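Local coordinates for SspB protein (Streptomyces clavuligerus, PDB 6JUF) that probably acts as a DNase in SspABCD-SspE, a bacterial anti-phage defence system that senses phosphorothioate-modified DNA, at residues L145-V156 with E166-T177; S119-W127 with A343-L351. All blocks are in the same frame, centred on the assembly; numbering follows the deposited sequence.

In the fold
Contact 1 packs two successive helices. Contact 2 ties the loop 119-127 to the C-terminal helix, 216 residues further along the chain. Residues 145-177 lie between these two segments, so contact 1 is nested within the chain loop that contact 2 closes. Their centres are 24 Å apart and their nearest atoms about 7 Å apart, so they do not touch. Two elements join them. The loop of contact 2 runs into helix 129-137, which packs against both helices of contact 1. The N-terminal helix 5-9 also meets parts of both. Contact 1 is near the magnesium site: the side chain of Asp174 lies about 10 Å from that of Glu18. No magnesium is bound to this chain in the model. Contact 2 lies away from that site.

Contact 1 (L145-V156 with E166-T177)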
loop_
_atom_site.group_PDB
_atom_site.type_symbol
_atom_site.label_atom_id
_atom_site.label_comp_id
_atom_site.label_asym_id
_atom_site.label_seq_id
_atom_site.Cartn_x
_atom_site.Cartn_y
_atom_site.Cartn_z
ATOM N N LEU B 145 4.894 -13.419 20.992
ATOM C CA LEU B 145 3.727 -12.571 21.228
ATOM C C LEU B 145 3.294 -12.600 22.708
ATOM O O LEU B 145 2.893 -11.566 23.273
ATOM C CB LEU B 145 2.582 -12.900 20.214
ATOM C CG LEU B 145 3.050 -12.690 18.748
ATOM C CD1 LEU B 145 1.912 -12.827 17.741
ATOM C CD2 LEU B 145 3.807 -11.358 18.512
ATOM N N ALA B 146 3.406 -13.773 23.344
ATOM C CA ALA B 146 3.117 -13.914 24.799
ATOM C C ALA B 146 4.038 -13.014 25.623
ATOM O O ALA B 146 3.602 -12.371 26.593
ATOM C CB ALA B 146 3.216 -15.386 25.229
ATOM N N ASP B 147 5.336 -12.997 25.263
ATOM C CA ASP B 147 6.318 -12.146 25.965
ATOM C C ASP B 147 5.985 -10.659 25.885
ATOM O O ASP B 147 5.952 -9.951 26.926
ATOM C CB ASP B 147 7.757 -12.269 25.426
ATOM C CG ASP B 147 8.379 -13.650 25.661
ATOM O OD1 ASP B 147 7.989 -14.409 26.597
ATOM O OD2 ASP B 147 9.281 -13.926 24.829
ATOM N N LEU B 148 5.634 -10.213 24.677
ATOM C CA LEU B 148 5.240 -8.821 24.513
ATOM C C LEU B 148 3.951 -8.477 25.254
ATOM O O LEU B 148 3.823 -7.434 25.897
ATOM C CB LEU B 148 5.152 -8.445 23.040
ATOM C CG LEU B 148 4.827 -6.970 22.779
ATOM C CD1 LEU B 148 5.875 -6.030 23.395
ATOM C CD2 LEU B 148 4.729 -6.758 21.277
ATOM N N THR B 149 2.975 -9.379 25.158
ATOM C CA THR B 149 1.765 -9.195 25.937
ATOM C C THR B 149 2.081 -9.004 27.443
ATOM O O THR B 149 1.553 -8.083 28.087
ATOM C CB THR B 149 0.793 -10.383 25.721
ATOM O OG1 THR B 149 0.369 -10.364 24.349
ATOM C CG2 THR B 149 -0.438 -10.260 26.674
ATOM N N GLN B 150 2.960 -9.857 27.983
ATOM C CA GLN B 150 3.259 -9.773 29.438
ATOM C C GLN B 150 3.942 -8.456 29.831
ATOM O O GLN B 150 3.634 -7.855 30.884
ATOM C CB GLN B 150 4.040 -11.015 29.910
ATOM C CG GLN B 150 3.116 -12.230 29.986
ATOM C CD GLN B 150 1.842 -11.978 30.816
ATOM O OE1 GLN B 150 0.693 -12.172 30.328
ATOM N NE2 GLN B 150 2.032 -11.572 32.088
ATOM N N VAL B 151 4.834 -7.959 28.970
ATOM C CA VAL B 151 5.450 -6.672 29.236
ATOM C C VAL B 151 4.431 -5.534 29.245
ATOM O O VAL B 151 4.449 -4.691 30.121
ATOM C CB VAL B 151 6.657 -6.411 28.317
ATOM C CG1 VAL B 151 7.269 -5.028 28.597
ATOM C CG2 VAL B 151 7.698 -7.446 28.634
ATOM N N ILE B 152 3.519 -5.547 28.274
ATOM C CA ILE B 152 2.502 -4.514 28.250
ATOM C C ILE B 152 1.603 -4.607 29.503
ATOM O O ILE B 152 1.321 -3.599 30.102
ATOM C CB ILE B 152 1.658 -4.544 26.975
ATOM C CG1 ILE B 152 2.561 -4.272 25.760
ATOM C CG2 ILE B 152 0.549 -3.526 27.085
ATOM C CD1 ILE B 152 2.002 -4.761 24.437
ATOM N N VAL B 153 1.211 -5.837 29.874
ATOM C CA VAL B 153 0.385 -6.052 31.078
ATOM C C VAL B 153 1.085 -5.413 32.299
ATOM O O VAL B 153 0.452 -4.746 33.076
ATOM C CB VAL B 153 0.155 -7.539 31.345
ATOM C CG1 VAL B 153 -0.337 -7.824 32.787
ATOM C CG2 VAL B 153 -0.757 -8.123 30.272
ATOM N N ARG B 154 2.401 -5.651 32.443
ATOM C CA ARG B 154 3.164 -5.138 33.573
ATOM C C ARG B 154 3.041 -3.616 33.632
ATOM O O ARG B 154 2.762 -3.042 34.682
ATOM C CB ARG B 154 4.616 -5.638 33.466
ATOM C CG ARG B 154 5.498 -5.392 34.689
ATOM C CD ARG B 154 6.958 -5.779 34.418
ATOM N NE ARG B 154 7.738 -4.655 33.859
ATOM C CZ ARG B 154 8.224 -3.631 34.577
ATOM N NH1 ARG B 154 8.018 -3.555 35.889
ATOM N NH2 ARG B 154 8.922 -2.673 33.993
ATOM N N HIS B 155 3.245 -2.961 32.473
ATOM C CA HIS B 155 3.160 -1.507 32.385
ATOM C C HIS B 155 1.759 -0.966 32.638
ATOM O O HIS B 155 1.558 0.049 33.313
ATOM C CB HIS B 155 3.718 -1.016 31.023
ATOM C CG HIS B 155 5.192 -0.794 31.067
ATOM N ND1 HIS B 155 6.096 -1.685 30.579
ATOM C CD2 HIS B 155 5.914 0.214 31.656
ATOM C CE1 HIS B 155 7.339 -1.245 30.842
ATOM N NE2 HIS B 155 7.227 -0.088 31.511
ATOM N N VAL B 156 0.762 -1.677 32.131
ATOM C CA VAL B 156 -0.630 -1.292 32.332
ATOM C C VAL B 156 -1.022 -1.408 33.809
ATOM O O VAL B 156 -1.717 -0.552 34.330
ATOM C CB VAL B 156 -1.555 -2.129 31.449
ATOM C CG1 VAL B 156 -3.035 -1.939 31.811
ATOM C CG2 VAL B 156 -1.257 -1.811 29.973
ATOM N N GLU B 166 -6.289 -8.595 29.724
ATOM C CA GLU B 166 -5.192 -9.196 28.988
ATOM C C GLU B 166 -5.584 -9.485 27.538
ATOM O O GLU B 166 -4.815 -9.258 26.616
ATOM C CB GLU B 166 -4.718 -10.449 29.718
ATOM C CG GLU B 166 -3.574 -11.175 29.021
ATOM C CD GLU B 166 -3.116 -12.382 29.790
ATOM O OE1 GLU B 166 -2.288 -12.224 30.701
ATOM O OE2 GLU B 166 -3.620 -13.469 29.512
ATOM N N ALA B 167 -6.815 -9.921 27.333
ATOM C CA ALA B 167 -7.284 -10.264 25.990
ATOM C C ALA B 167 -7.200 -9.069 25.068
ATOM O O ALA B 167 -6.890 -9.225 23.850
ATOM C CB ALA B 167 -8.701 -10.864 26.012
ATOM N N SER B 168 -7.504 -7.885 25.584
ATOM C CA SER B 168 -7.363 -6.683 24.728
ATOM C C SER B 168 -5.911 -6.391 24.377
ATOM O O SER B 168 -5.603 -5.938 23.249
ATOM C CB SER B 168 -7.953 -5.460 25.416
ATOM O OG SER B 168 -9.314 -5.691 25.697
ATOM N N ILE B 169 -5.019 -6.555 25.338
ATOM C CA ILE B 169 -3.589 -6.320 25.070
ATOM C C ILE B 169 -3.113 -7.356 24.039
ATOM O O ILE B 169 -2.350 -7.027 23.116
ATOM C CB ILE B 169 -2.792 -6.367 26.379
ATOM C CG1 ILE B 169 -3.174 -5.130 27.235
ATOM C CG2 ILE B 169 -1.274 -6.428 26.085
ATOM C CD1 ILE B 169 -2.738 -5.169 28.706
ATOM N N ALA B 170 -3.522 -8.610 24.186
ATOM C CA ALA B 170 -3.106 -9.641 23.191
ATOM C C ALA B 170 -3.612 -9.262 21.798
ATOM O O ALA B 170 -2.935 -9.541 20.806
ATOM C CB ALA B 170 -3.668 -11.026 23.562
ATOM N N LYS B 171 -4.795 -8.646 21.712
ATOM C CA LYS B 171 -5.321 -8.207 20.407
ATOM C C LYS B 171 -4.458 -7.037 19.870
ATOM O O LYS B 171 -4.217 -6.989 18.613
ATOM C CB LYS B 171 -6.780 -7.770 20.568
ATOM C CG LYS B 171 -7.716 -8.976 20.706
ATOM C CD LYS B 171 -9.075 -8.553 21.232
ATOM C CE LYS B 171 -9.972 -9.780 21.404
ATOM N NZ LYS B 171 -11.163 -9.463 22.205
ATOM N N ASP B 172 -3.978 -6.147 20.753
ATOM C CA ASP B 172 -3.036 -5.077 20.305
ATOM C C ASP B 172 -1.767 -5.724 19.737
ATOM O O ASP B 172 -1.237 -5.282 18.703
ATOM C CB ASP B 172 -2.637 -4.137 21.443
ATOM C CG ASP B 172 -3.699 -3.137 21.793
ATOM O OD1 ASP B 172 -4.675 -2.998 21.016
ATOM O OD2 ASP B 172 -3.535 -2.475 22.833
ATOM N N VAL B 173 -1.264 -6.753 20.401
ATOM C CA VAL B 173 -0.027 -7.377 19.944
ATOM C C VAL B 173 -0.219 -8.030 18.626
ATOM O O VAL B 173 0.636 -7.943 17.740
ATOM C CB VAL B 173 0.516 -8.333 21.023
ATOM C CG1 VAL B 173 1.676 -9.163 20.511
ATOM C CG2 VAL B 173 0.998 -7.510 22.211
ATOM N N ASP B 174 -1.348 -8.698 18.459
ATOM C CA ASP B 174 -1.735 -9.233 17.131
ATOM C C ASP B 174 -1.789 -8.160 16.058
ATOM O O ASP B 174 -1.261 -8.341 14.948
ATOM C CB ASP B 174 -3.101 -9.925 17.179
ATOM C CG ASP B 174 -3.027 -11.289 17.822
ATOM O OD1 ASP B 174 -1.914 -11.845 17.932
ATOM O OD2 ASP B 174 -4.063 -11.822 18.232
ATOM N N CYS B 175 -2.358 -7.013 16.388
ATOM C CA CYS B 175 -2.477 -5.892 15.424
ATOM C C CYS B 175 -1.120 -5.300 15.088
ATOM O O CYS B 175 -0.852 -4.955 13.919
ATOM C CB CYS B 175 -3.367 -4.811 16.024
ATOM S SG CYS B 175 -3.874 -3.622 14.712
ATOM N N ILE B 176 -0.252 -5.156 16.096
ATOM C CA ILE B 176 1.130 -4.620 15.870
ATOM C C ILE B 176 1.854 -5.544 14.859
ATOM O O ILE B 176 2.474 -5.070 13.924
ATOM C CB ILE B 176 1.907 -4.592 17.211
ATOM C CG1 ILE B 176 1.427 -3.437 18.081
ATOM C CG2 ILE B 176 3.415 -4.446 16.941
ATOM C CD1 ILE B 176 1.794 -3.488 19.568
ATOM N N THR B 177 1.710 -6.862 15.017
ATOM C CA THR B 177 2.370 -7.811 14.100
ATOM C C THR B 177 1.825 -7.669 12.669
ATOM O O THR B 177 2.611 -7.541 11.732
ATOM C CB THR B 177 2.121 -9.254 14.572
ATOM O OG1 THR B 177 2.468 -9.337 15.967
ATOM C CG2 THR B 177 2.993 -10.242 13.825
#
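Helices 145-156 and 166-177 follow one another in the chain and pack with 127° between their directions, their axes coming within 9.2 Å. The nearest CA atoms are those of Thr149 and Ala170, 5.6 Å apart. Three side chains pack as knobs into holes. Ile169 fits among Thr149, Ile152, Val153 and Val156; its CG2 meets Ile152 CG2 at 3.6 Å, while CD1 reaches further along to Val153 and Val156. Val173 fits among Leu145, Leu148, Thr149 and Ile152. A chi1 of 171° turns CG1 away from the backbone N of Val173 and splits its contacts: CG1 is 3.7 Å from Leu145 CD2, and CG2 is 3.7 Å from Ile152 CD1. The third knob, Thr149, enters among Glu166, Ile169, Ala170 and Val173. Its OG1 lies 3.6 Å from Val173 CG2, yet is satisfied within its own helix by Leu145 O at 3.0 Å. Thr149 N reaches that oxygen from the opposite face of the carbonyl. Thr177 repeats this pattern on Val173 O and sets OG1 3.5 Å from Leu145 CD2. Trp219 of strand 218-221 touches Leu145 and Thr177. Asp172 hydrogen-bonds to His17 and Ser130. Helix 129-137 packs on Ile152 and Ile176, and helix 5-9 on Val156.

Contact 2 (S119-W127 with A343-L351); sequences SSRPGTKSW and AEKRELKQL
The flat carboxylate of Glu347 lies against the loop, with Gly123 O over one face, 3.2 Å from Glu347 CD. At its edges are the backbone N of Lys125 and two waters. The motif is a type II beta turn, Arg121 to Thr124, docked on the last turns of helix 339-350. Lys125 N donates to the syn lone pair of Glu347 OE1 at 2.7 Å, with an N-H...O angle of 153°. Chi1 of -159° and an extended chain carry the carboxylate of Glu347 across to the loop. Water 2 bridges Glu347 OE1 and Gly123 N, 2.8 Å from each. Water 3 joins Glu347 OE2 to Lys125 O. Gly123 O is itself an acceptor; Arg71 NH2 bonds to it and would offset its closeness to the carboxylate. Arg71 NH1 also makes a long, weak ion pair with Glu347 OE2. Gly123 holds the third position of the turn, with positive phi (90°), and its CA rests against the helix, 3.8 Å from Leu348 CG. Pro122 adds an apolar edge, its CB 3.8 Å from Leu351 CD1. The Lys125 chain passes Glu347 OE1 with CB and CG, and its NZ goes on to Ala7 O. Water 1 links the turn to Glu344: it accepts from Thr124 OG1 and donates to Pro122 O and, at 2.6 Å, to Glu344 OE2.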
loop_
_atom_site.group_PDB
_atom_site.type_symbol
_atom_site.label_atom_id
_atom_site.label_comp_id
_atom_site.label_asym_id
_atom_site.label_seq_id
_atom_site.Cartn_x
_atom_site.Cartn_y
_atom_site.Cartn_z
ATOM N N SER B 119 3.492 9.412 18.798
ATOM C CA SER B 119 3.746 10.770 19.330
ATOM C C SER B 119 2.968 11.097 20.599
ATOM O O SER B 119 1.812 10.734 20.710
ATOM C CB SER B 119 3.413 11.824 18.255
ATOM O OG SER B 119 3.728 13.119 18.685
ATOM N N SER B 120 3.623 11.805 21.524
ATOM C CA SER B 120 2.966 12.250 22.740
ATOM C C SER B 120 3.616 13.578 23.126
ATOM O O SER B 120 4.845 13.743 23.062
ATOM C CB SER B 120 3.178 11.217 23.836
ATOM O OG SER B 120 2.563 11.636 25.014
ATOM N N ARG B 121 2.771 14.536 23.458
ATOM C CA ARG B 121 3.242 15.814 24.019
ATOM C C ARG B 121 2.144 16.330 24.931
ATOM O O ARG B 121 1.016 15.815 24.883
ATOM C CB ARG B 121 3.567 16.809 22.895
ATOM C CG ARG B 121 2.530 17.919 22.815
ATOM C CD ARG B 121 1.867 18.114 21.459
ATOM N NE ARG B 121 2.652 17.598 20.350
ATOM C CZ ARG B 121 3.725 18.192 19.857
ATOM N NH1 ARG B 121 4.124 19.358 20.374
ATOM N NH2 ARG B 121 4.416 17.626 18.851
ATOM N N PRO B 122 2.436 17.366 25.751
ATOM C CA PRO B 122 1.382 17.853 26.633
ATOM C C PRO B 122 0.211 18.356 25.814
ATOM O O PRO B 122 0.362 19.134 24.855
ATOM C CB PRO B 122 2.069 19.007 27.405
ATOM C CG PRO B 122 3.533 18.674 27.342
ATOM C CD PRO B 122 3.756 17.973 26.042
ATOM N N GLY B 123 -0.958 17.867 26.167
ATOM C CA GLY B 123 -2.186 18.218 25.454
ATOM C C GLY B 123 -2.511 17.281 24.279
ATOM O O GLY B 123 -3.638 17.317 23.758
ATOM N N THR B 124 -1.575 16.420 23.877
ATOM C CA THR B 124 -1.789 15.423 22.783
ATOM C C THR B 124 -1.041 14.104 22.979
ATOM O O THR B 124 -0.012 13.849 22.353
ATOM C CB THR B 124 -1.456 16.009 21.380
ATOM O OG1 THR B 124 -1.984 17.325 21.252
ATOM C CG2 THR B 124 -2.016 15.117 20.217
ATOM N N LYS B 125 -1.560 13.282 23.900
ATOM C CA LYS B 125 -0.930 12.008 24.246
ATOM C C LYS B 125 -1.200 10.992 23.123
ATOM O O LYS B 125 -2.062 11.194 22.243
ATOM C CB LYS B 125 -1.513 11.482 25.569
ATOM C CG LYS B 125 -0.988 12.137 26.816
ATOM C CD LYS B 125 -1.765 11.593 28.027
ATOM C CE LYS B 125 -0.996 11.935 29.296
ATOM N NZ LYS B 125 -1.642 11.322 30.492
ATOM N N SER B 126 -0.508 9.867 23.146
ATOM C CA SER B 126 -0.725 8.787 22.165
ATOM C C SER B 126 -1.992 7.976 22.497
ATOM O O SER B 126 -2.326 7.749 23.647
ATOM C CB SER B 126 0.487 7.873 22.202
ATOM O OG SER B 126 0.328 6.759 21.296
ATOM N N TRP B 127 -2.660 7.555 21.433
ATOM C CA TRP B 127 -3.810 6.632 21.478
ATOM C C TRP B 127 -3.395 5.217 21.375
ATOM O O TRP B 127 -4.273 4.353 21.322
ATOM C CB TRP B 127 -4.845 6.968 20.380
ATOM C CG TRP B 127 -5.465 8.298 20.608
ATOM C CD1 TRP B 127 -5.153 9.539 19.993
ATOM C CD2 TRP B 127 -6.473 8.606 21.606
ATOM N NE1 TRP B 127 -5.893 10.546 20.565
ATOM C CE2 TRP B 127 -6.699 10.041 21.537
ATOM C CE3 TRP B 127 -7.152 7.855 22.571
ATOM C CZ2 TRP B 127 -7.584 10.668 22.354
ATOM C CZ3 TRP B 127 -8.053 8.519 23.388
ATOM C CH2 TRP B 127 -8.253 9.887 23.284
ATOM N N ALA B 343 -10.486 20.565 22.256
ATOM C CA ALA B 343 -9.949 19.258 22.601
ATOM C C ALA B 343 -8.522 19.275 23.262
ATOM O O ALA B 343 -8.269 18.597 24.286
ATOM C CB ALA B 343 -10.015 18.317 21.374
ATOM N N GLU B 344 -7.588 20.035 22.665
ATOM C CA GLU B 344 -6.271 20.234 23.287
ATOM C C GLU B 344 -6.398 20.804 24.731
ATOM O O GLU B 344 -5.765 20.310 25.661
ATOM C CB GLU B 344 -5.388 21.098 22.409
ATOM C CG GLU B 344 -3.913 20.964 22.814
ATOM C CD GLU B 344 -3.040 21.992 22.163
ATOM O OE1 GLU B 344 -3.490 23.150 22.068
ATOM O OE2 GLU B 344 -1.915 21.651 21.740
ATOM N N LYS B 345 -7.269 21.813 24.893
ATOM C CA LYS B 345 -7.459 22.467 26.199
ATOM C C LYS B 345 -7.957 21.507 27.277
ATOM O O LYS B 345 -7.495 21.515 28.435
ATOM C CB LYS B 345 -8.408 23.659 26.093
ATOM C CG LYS B 345 -7.756 24.917 25.542
ATOM C CD LYS B 345 -8.604 26.155 25.849
ATOM C CE LYS B 345 -7.963 27.419 25.275
ATOM N NZ LYS B 345 -7.761 27.316 23.794
ATOM N N ARG B 346 -8.928 20.695 26.861
ATOM C CA ARG B 346 -9.478 19.651 27.716
ATOM C C ARG B 346 -8.405 18.715 28.213
ATOM O O ARG B 346 -8.395 18.335 29.397
ATOM C CB ARG B 346 -10.529 18.837 26.972
ATOM C CG ARG B 346 -11.240 17.889 27.953
ATOM C CD ARG B 346 -12.069 16.819 27.290
ATOM N NE ARG B 346 -11.457 16.345 26.058
ATOM C CZ ARG B 346 -10.374 15.571 25.976
ATOM N NH1 ARG B 346 -9.708 15.138 27.079
ATOM N NH2 ARG B 346 -9.943 15.241 24.755
ATOM N N GLU B 347 -7.538 18.291 27.289
ATOM C CA GLU B 347 -6.466 17.393 27.680
ATOM C C GLU B 347 -5.441 18.114 28.580
ATOM O O GLU B 347 -4.968 17.550 29.574
ATOM C CB GLU B 347 -5.806 16.775 26.450
ATOM C CG GLU B 347 -5.065 15.506 26.791
ATOM C CD GLU B 347 -4.513 14.769 25.573
ATOM O OE1 GLU B 347 -3.330 14.441 25.613
ATOM O OE2 GLU B 347 -5.275 14.466 24.586
ATOM N N LEU B 348 -5.111 19.369 28.227
ATOM C CA LEU B 348 -4.161 20.160 29.005
ATOM C C LEU B 348 -4.663 20.326 30.441
ATOM O O LEU B 348 -3.880 20.239 31.391
ATOM C CB LEU B 348 -3.942 21.499 28.349
ATOM C CG LEU B 348 -2.949 21.492 27.192
ATOM C CD1 LEU B 348 -2.976 22.803 26.432
ATOM C CD2 LEU B 348 -1.503 21.147 27.558
ATOM N N LYS B 349 -5.983 20.471 30.565
ATOM C CA LYS B 349 -6.643 20.637 31.871
ATOM C C LYS B 349 -6.445 19.464 32.818
ATOM O O LYS B 349 -6.397 19.670 34.031
ATOM C CB LYS B 349 -8.116 21.001 31.702
ATOM C CG LYS B 349 -8.328 22.518 31.597
ATOM C CD LYS B 349 -8.090 23.238 32.948
ATOM C CE LYS B 349 -7.069 24.385 32.883
ATOM N NZ LYS B 349 -7.688 25.679 32.435
ATOM N N GLN B 350 -6.289 18.266 32.252
ATOM C CA GLN B 350 -5.929 17.056 33.020
ATOM C C GLN B 350 -4.532 17.027 33.651
ATOM O O GLN B 350 -4.328 16.332 34.647
ATOM C CB GLN B 350 -6.122 15.806 32.164
ATOM C CG GLN B 350 -7.490 15.733 31.537
ATOM C CD GLN B 350 -8.373 14.726 32.212
ATOM O OE1 GLN B 350 -8.901 13.831 31.557
ATOM N NE2 GLN B 350 -8.528 14.846 33.532
ATOM N N LEU B 351 -3.562 17.724 33.072
ATOM C CA LEU B 351 -2.200 17.670 33.617
ATOM C C LEU B 351 -2.027 18.460 34.920
ATOM O O LEU B 351 -2.786 19.394 35.206
ATOM C CB LEU B 351 -1.186 18.116 32.560
ATOM C CG LEU B 351 -1.019 17.214 31.337
ATOM C CD1 LEU B 351 -0.052 17.850 30.349
ATOM C CD2 LEU B 351 -0.521 15.825 31.753
HETATM O O HOH W 1 -0.726 19.380 22.370
HETATM O O HOH W 2 -1.630 15.516 27.508
HETATM O O HOH W 3 -4.276 12.986 22.347
#